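Local coordinates for protein TetR-like transcriptional regulator (Rhodococcus, PDB 3F1B) that probably binds a regulatory DNA sequence through an N-terminal helix-turn-helix domain and controls transcription, as other TetR-family regulators do, at residues 28-32 / 33-37; 46-49 / 50-54. All blocks are in the same frame, centred on the assembly; numbering follows the deposited sequence.

How the interactions relate
Both contacts belong to the N-terminal DNA-binding domain of the TetR family and follow one another along the chain, their centres about 17 Å apart. Interaction 1 takes the chain from the end of helix 12-30 through a turn to the start of helix 37-43, the first helix of the predicted helix-turn-helix motif. Interaction 2 starts helix 48-54, the second helix of that motif and the likely recognition helix. The two meet directly, Met37 CG lying 3.3 Å from Tyr52 OH, and one sulfate ion binds to both. The N-terminus of helix 37-43 and two side chains of helix 48-54 thus meet at a single anion, a plausible stand-in for a DNA phosphate.

Interaction 1. Residues 28-32 / 33-37; sequences SDRGF and HETSM. With SO4 (sulfate ion), chain C.
Helix 12-30 breaks at Gly31, whose positive phi (81°) swings the chain out of the helix into a turn that folds Thr35 back over the Gly31 carbonyl. A side chain at Gly31 would be jammed against the carbonyl oxygen of Arg30, so glycine suits the place. Thr35 reaches Gly31 O twice, both bonds weak: its backbone N at 3.0 Å and its hydroxyl OG1 at 3.2 Å. Arg30 reaches along the turn to the backbone of Glu34. Its chain bends at chi2 and chi3 (chi3 -61°), bringing the guanidinium round to Glu34 O. Arg30 NE donates to Glu34 O at 2.7 Å from above the carbonyl plane, and Arg30 NH2 adds a weak bond to the same oxygen at 3.0 Å, so the guanidinium holds this one carbonyl by two N-H groups, the NE bond being the stronger. This turn leads from the first helix of the TetR DNA-binding domain into the helix-turn-helix. At its far end Ser36 is the N-cap of helix 37-43, its OG accepting from Ala39 N and more weakly from Arg30 NH2 at 3.3 Å. With an alanine at Arg30, Glu34 O is likely to lose both its guanidinium donors and Ser36 OG its weak one, leaving the turn freer to shift against helix 12-30. Phe32 points away from the turn, its ring meeting Phe62 edge-to-face and Lys58 in a cation-pi contact, while the neighbouring His33 ring packs on His33 of the second subunit. Beyond the cap, Met37 N donates an almost straight bond (170°) to sulfate O3 at 2.8 Å, and Asp38 N binds the same ion.

Interaction 2. Residues 46-49 / 50-54; sequences ISKP and MLYLY. With SO4 (sulfate ion), chain C.
Sulfate O2 is gripped by two side chains one helical turn apart, both weakly: Tyr52 OH at 3.2 Å and Lys48 NZ at 3.4 Å. The two lie side by side and point the same way, with Lys48 CG resting against the edge of the Tyr52 ring, 3.9 Å from CE1. Lys48 has CG anti to its backbone N (chi1 -163°) and stays extended beyond, which carries the ammonium as far as the ion; its stronger partner is Asp38, in a salt bridge, with the sulfate as a weak second one. A long, flexible lysine and a tyrosine with a hydroxyl at its far end are well suited to reach an anion beside the helix. Behind them, Ser47 is the N-cap of helix 48-54: its OG accepts from Met50 N at 3.0 Å, while Ser47 O takes Leu51 N in the first turn. Pro49 sits comfortably in that turn, where a missing N-H costs no helical bond, and its own carbonyl receives Leu53 N at 3.2 Å. On another side of the helix, the selenomethionine Met50 bends so that CE meets Ile46 CG1 at 3.5 Å, both side chains also packing on Met19 of helix 12-30. With Lys48, Tyr52 and the N-terminal N-H groups of helix 37-43 all directed at one anion, the chemistry would suit a DNA phosphate, as expected near a recognition helix that in TetR-family complexes enters the major groove.

Interaction 1. Residues 28-32 / 33-37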
loop_
_atom_site.group_PDB
_atom_site.type_symbol
_atom_site.label_atom_id
_atom_site.label_comp_id
_atom_site.label_asym_id
_atom_site.label_seq_id
_atom_site.Cartn_x
_atom_site.Cartn_y
_atom_site.Cartn_z
ATOM N N SER A 28 -0.524 -4.950 -14.631
ATOM C CA SER A 28 0.658 -4.970 -13.757
ATOM C C SER A 28 1.841 -4.279 -14.436
ATOM O O SER A 28 2.583 -3.553 -13.796
ATOM C CB SER A 28 1.028 -6.387 -13.286
ATOM O OG SER A 28 1.566 -7.153 -14.348
ATOM N N ASP A 29 1.997 -4.493 -15.736
ATOM C CA ASP A 29 3.017 -3.808 -16.503
ATOM C C ASP A 29 2.894 -2.282 -16.408
ATOM O O ASP A 29 3.864 -1.599 -16.111
ATOM C CB ASP A 29 2.951 -4.261 -17.965
ATOM C CG ASP A 29 4.276 -4.060 -18.713
ATOM O OD1 ASP A 29 5.326 -3.882 -18.053
ATOM O OD2 ASP A 29 4.279 -4.092 -19.970
ATOM N N ARG A 30 1.695 -1.755 -16.618
ATOM C CA ARG A 30 1.526 -0.324 -16.908
ATOM C C ARG A 30 0.662 0.432 -15.913
ATOM O O ARG A 30 0.620 1.664 -15.945
ATOM C CB ARG A 30 0.894 -0.138 -18.287
ATOM C CG ARG A 30 1.559 -0.913 -19.406
ATOM C CD ARG A 30 1.561 -0.103 -20.726
ATOM N NE ARG A 30 0.216 0.226 -21.219
ATOM C CZ ARG A 30 -0.237 -0.042 -22.445
ATOM N NH1 ARG A 30 0.542 -0.644 -23.339
ATOM N NH2 ARG A 30 -1.473 0.307 -22.790
ATOM N N GLY A 31 -0.054 -0.286 -15.063
ATOM C CA GLY A 31 -1.015 0.348 -14.183
ATOM C C GLY A 31 -2.326 0.632 -14.877
ATOM O O GLY A 31 -2.368 0.702 -16.110
ATOM N N PHE A 32 -3.381 0.830 -14.081
ATOM C CA PHE A 32 -4.757 0.959 -14.573
ATOM C C PHE A 32 -4.975 2.054 -15.607
ATOM O O PHE A 32 -5.537 1.786 -16.665
ATOM C CB PHE A 32 -5.778 1.129 -13.435
ATOM C CG PHE A 32 -7.196 1.381 -13.924
ATOM C CD1 PHE A 32 -8.070 0.320 -14.148
ATOM C CD2 PHE A 32 -7.652 2.682 -14.176
ATOM C CE1 PHE A 32 -9.370 0.529 -14.605
ATOM C CE2 PHE A 32 -8.953 2.903 -14.641
ATOM C CZ PHE A 32 -9.813 1.807 -14.868
ATOM N N HIS A 33 -4.571 3.290 -15.288
ATOM C CA HIS A 33 -4.843 4.429 -16.164
ATOM C C HIS A 33 -4.089 4.314 -17.524
ATOM O O HIS A 33 -4.663 4.634 -18.575
ATOM C CB HIS A 33 -4.538 5.745 -15.427
ATOM C CG HIS A 33 -5.504 6.859 -15.721
ATOM N ND1 HIS A 33 -5.199 7.925 -16.546
ATOM C CD2 HIS A 33 -6.755 7.088 -15.265
ATOM C CE1 HIS A 33 -6.233 8.747 -16.605
ATOM N NE2 HIS A 33 -7.189 8.264 -15.833
ATOM N N GLU A 34 -2.835 3.834 -17.495
ATOM C CA GLU A 34 -1.974 3.744 -18.691
ATOM C C GLU A 34 -2.110 2.414 -19.440
ATOM O O GLU A 34 -1.484 2.222 -20.484
ATOM C CB GLU A 34 -0.505 4.016 -18.339
ATOM C CG GLU A 34 0.354 4.624 -19.478
ATOM C CD GLU A 34 0.225 6.153 -19.611
ATOM O OE1 GLU A 34 1.124 6.797 -20.208
ATOM O OE2 GLU A 34 -0.773 6.723 -19.119
ATOM N N THR A 35 -2.917 1.501 -18.901
ATOM C CA THR A 35 -3.346 0.319 -19.644
ATOM C C THR A 35 -4.527 0.675 -20.559
ATOM O O THR A 35 -5.400 1.432 -20.159
ATOM C CB THR A 35 -3.709 -0.849 -18.693
ATOM O OG1 THR A 35 -2.507 -1.552 -18.342
ATOM C CG2 THR A 35 -4.675 -1.824 -19.345
ATOM N N SER A 36 -4.545 0.143 -21.775
ATOM C CA SER A 36 -5.637 0.414 -22.698
ATOM C C SER A 36 -6.249 -0.881 -23.148
ATOM O O SER A 36 -5.612 -1.932 -23.095
ATOM C CB SER A 36 -5.127 1.177 -23.925
ATOM O OG SER A 36 -4.162 0.423 -24.659
HETATM N N MSE A 37 -7.493 -0.805 -23.593
HETATM C CA MSE A 37 -8.169 -1.975 -24.166
HETATM C C MSE A 37 -7.406 -2.449 -25.403
HETATM O O MSE A 37 -7.301 -3.642 -25.664
HETATM C CB MSE A 37 -9.629 -1.644 -24.458
HETATM C CG MSE A 37 -10.427 -1.430 -23.186
HETATM SE SE MSE A 37 -10.501 -3.064 -22.131
HETATM C CE MSE A 37 -12.228 -3.651 -22.770
HETATM S S SO4 C . -8.693 2.005 -25.157
HETATM O O1 SO4 C . -7.677 1.193 -25.818
HETATM O O2 SO4 C . -9.947 1.730 -25.870
HETATM O O3 SO4 C . -8.798 1.664 -23.735
HETATM O O4 SO4 C . -8.361 3.423 -25.269
#

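Interaction 2. Residues 46-49 / 50-54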
loop_
_atom_site.group_PDB
_atom_site.type_symbol
_atom_site.label_atom_id
_atom_site.label_comp_id
_atom_site.label_asym_id
_atom_site.label_seq_id
_atom_site.Cartn_x
_atom_site.Cartn_y
_atom_site.Cartn_z
ATOM N N ILE A 46 -6.479 -11.279 -29.494
ATOM C CA ILE A 46 -7.865 -11.343 -29.883
ATOM C C ILE A 46 -8.219 -9.976 -30.470
ATOM O O ILE A 46 -7.431 -9.025 -30.370
ATOM C CB ILE A 46 -8.729 -11.780 -28.667
ATOM C CG1 ILE A 46 -9.705 -12.862 -29.094
ATOM C CG2 ILE A 46 -9.391 -10.607 -27.930
ATOM C CD1 ILE A 46 -9.024 -14.098 -29.629
ATOM N N SER A 47 -9.364 -9.870 -31.120
ATOM C CA SER A 47 -9.745 -8.601 -31.697
ATOM C C SER A 47 -10.262 -7.674 -30.568
ATOM O O SER A 47 -10.710 -8.155 -29.519
ATOM C CB SER A 47 -10.807 -8.809 -32.778
ATOM O OG SER A 47 -11.969 -8.113 -32.421
ATOM N N LYS A 48 -10.172 -6.359 -30.785
ATOM C CA LYS A 48 -10.648 -5.367 -29.826
ATOM C C LYS A 48 -12.199 -5.422 -29.706
ATOM O O LYS A 48 -12.728 -5.477 -28.588
ATOM C CB LYS A 48 -10.145 -3.979 -30.211
ATOM C CG LYS A 48 -10.212 -2.944 -29.120
ATOM C CD LYS A 48 -9.465 -1.660 -29.554
ATOM C CE LYS A 48 -9.557 -0.507 -28.504
ATOM N NZ LYS A 48 -9.444 0.869 -29.151
ATOM N N PRO A 49 -12.922 -5.436 -30.852
ATOM C CA PRO A 49 -14.356 -5.701 -30.803
ATOM C C PRO A 49 -14.714 -6.942 -29.971
ATOM O O PRO A 49 -15.715 -6.908 -29.234
ATOM C CB PRO A 49 -14.737 -5.919 -32.283
ATOM C CG PRO A 49 -13.700 -5.198 -33.082
ATOM C CD PRO A 49 -12.485 -4.976 -32.188
HETATM N N MSE A 50 -13.921 -8.009 -30.101
HETATM C CA MSE A 50 -14.093 -9.229 -29.322
HETATM C C MSE A 50 -14.070 -8.970 -27.834
HETATM O O MSE A 50 -15.018 -9.335 -27.126
HETATM C CB MSE A 50 -12.989 -10.211 -29.640
HETATM C CG MSE A 50 -13.396 -11.302 -30.581
HETATM SE SE MSE A 50 -14.540 -12.513 -29.568
HETATM C CE MSE A 50 -13.121 -13.355 -28.492
ATOM N N LEU A 51 -12.986 -8.344 -27.367
ATOM C CA LEU A 51 -12.832 -7.974 -25.962
ATOM C C LEU A 51 -14.091 -7.262 -25.398
ATOM O O LEU A 51 -14.607 -7.620 -24.337
ATOM C CB LEU A 51 -11.611 -7.062 -25.811
ATOM C CG LEU A 51 -10.497 -7.357 -24.823
ATOM C CD1 LEU A 51 -9.852 -6.069 -24.414
ATOM C CD2 LEU A 51 -10.925 -8.108 -23.606
ATOM N N TYR A 52 -14.580 -6.257 -26.118
ATOM C CA TYR A 52 -15.749 -5.496 -25.662
ATOM C C TYR A 52 -17.022 -6.312 -25.581
ATOM O O TYR A 52 -17.914 -5.988 -24.788
ATOM C CB TYR A 52 -15.981 -4.289 -26.556
ATOM C CG TYR A 52 -15.079 -3.158 -26.220
ATOM C CD1 TYR A 52 -13.878 -3.011 -26.860
ATOM C CD2 TYR A 52 -15.415 -2.253 -25.229
ATOM C CE1 TYR A 52 -13.025 -1.979 -26.527
ATOM C CE2 TYR A 52 -14.582 -1.204 -24.890
ATOM C CZ TYR A 52 -13.387 -1.062 -25.547
ATOM O OH TYR A 52 -12.530 -0.016 -25.238
ATOM N N LEU A 53 -17.122 -7.354 -26.404
ATOM C CA LEU A 53 -18.253 -8.284 -26.289
ATOM C C LEU A 53 -18.180 -9.157 -25.014
ATOM O O LEU A 53 -19.161 -9.789 -24.657
ATOM C CB LEU A 53 -18.457 -9.150 -27.568
ATOM C CG LEU A 53 -18.778 -8.489 -28.914
ATOM C CD1 LEU A 53 -18.790 -9.501 -30.010
ATOM C CD2 LEU A 53 -20.111 -7.779 -28.855
ATOM N N TYR A 54 -17.028 -9.186 -24.342
ATOM C CA TYR A 54 -16.911 -9.900 -23.074
ATOM C C TYR A 54 -16.869 -8.906 -21.950
ATOM O O TYR A 54 -17.496 -9.132 -20.912
ATOM C CB TYR A 54 -15.691 -10.841 -22.989
ATOM C CG TYR A 54 -15.839 -12.057 -23.834
ATOM C CD1 TYR A 54 -16.292 -13.272 -23.301
ATOM C CD2 TYR A 54 -15.575 -11.991 -25.213
ATOM C CE1 TYR A 54 -16.458 -14.414 -24.144
ATOM C CE2 TYR A 54 -15.747 -13.104 -26.067
ATOM C CZ TYR A 54 -16.168 -14.305 -25.537
ATOM O OH TYR A 54 -16.291 -15.359 -26.427
HETATM S S SO4 C . -8.693 2.005 -25.157
HETATM O O1 SO4 C . -7.677 1.193 -25.818
HETATM O O2 SO4 C . -9.947 1.730 -25.870
HETATM O O3 SO4 C . -8.798 1.664 -23.735
HETATM O O4 SO4 C . -8.361 3.423 -25.269
#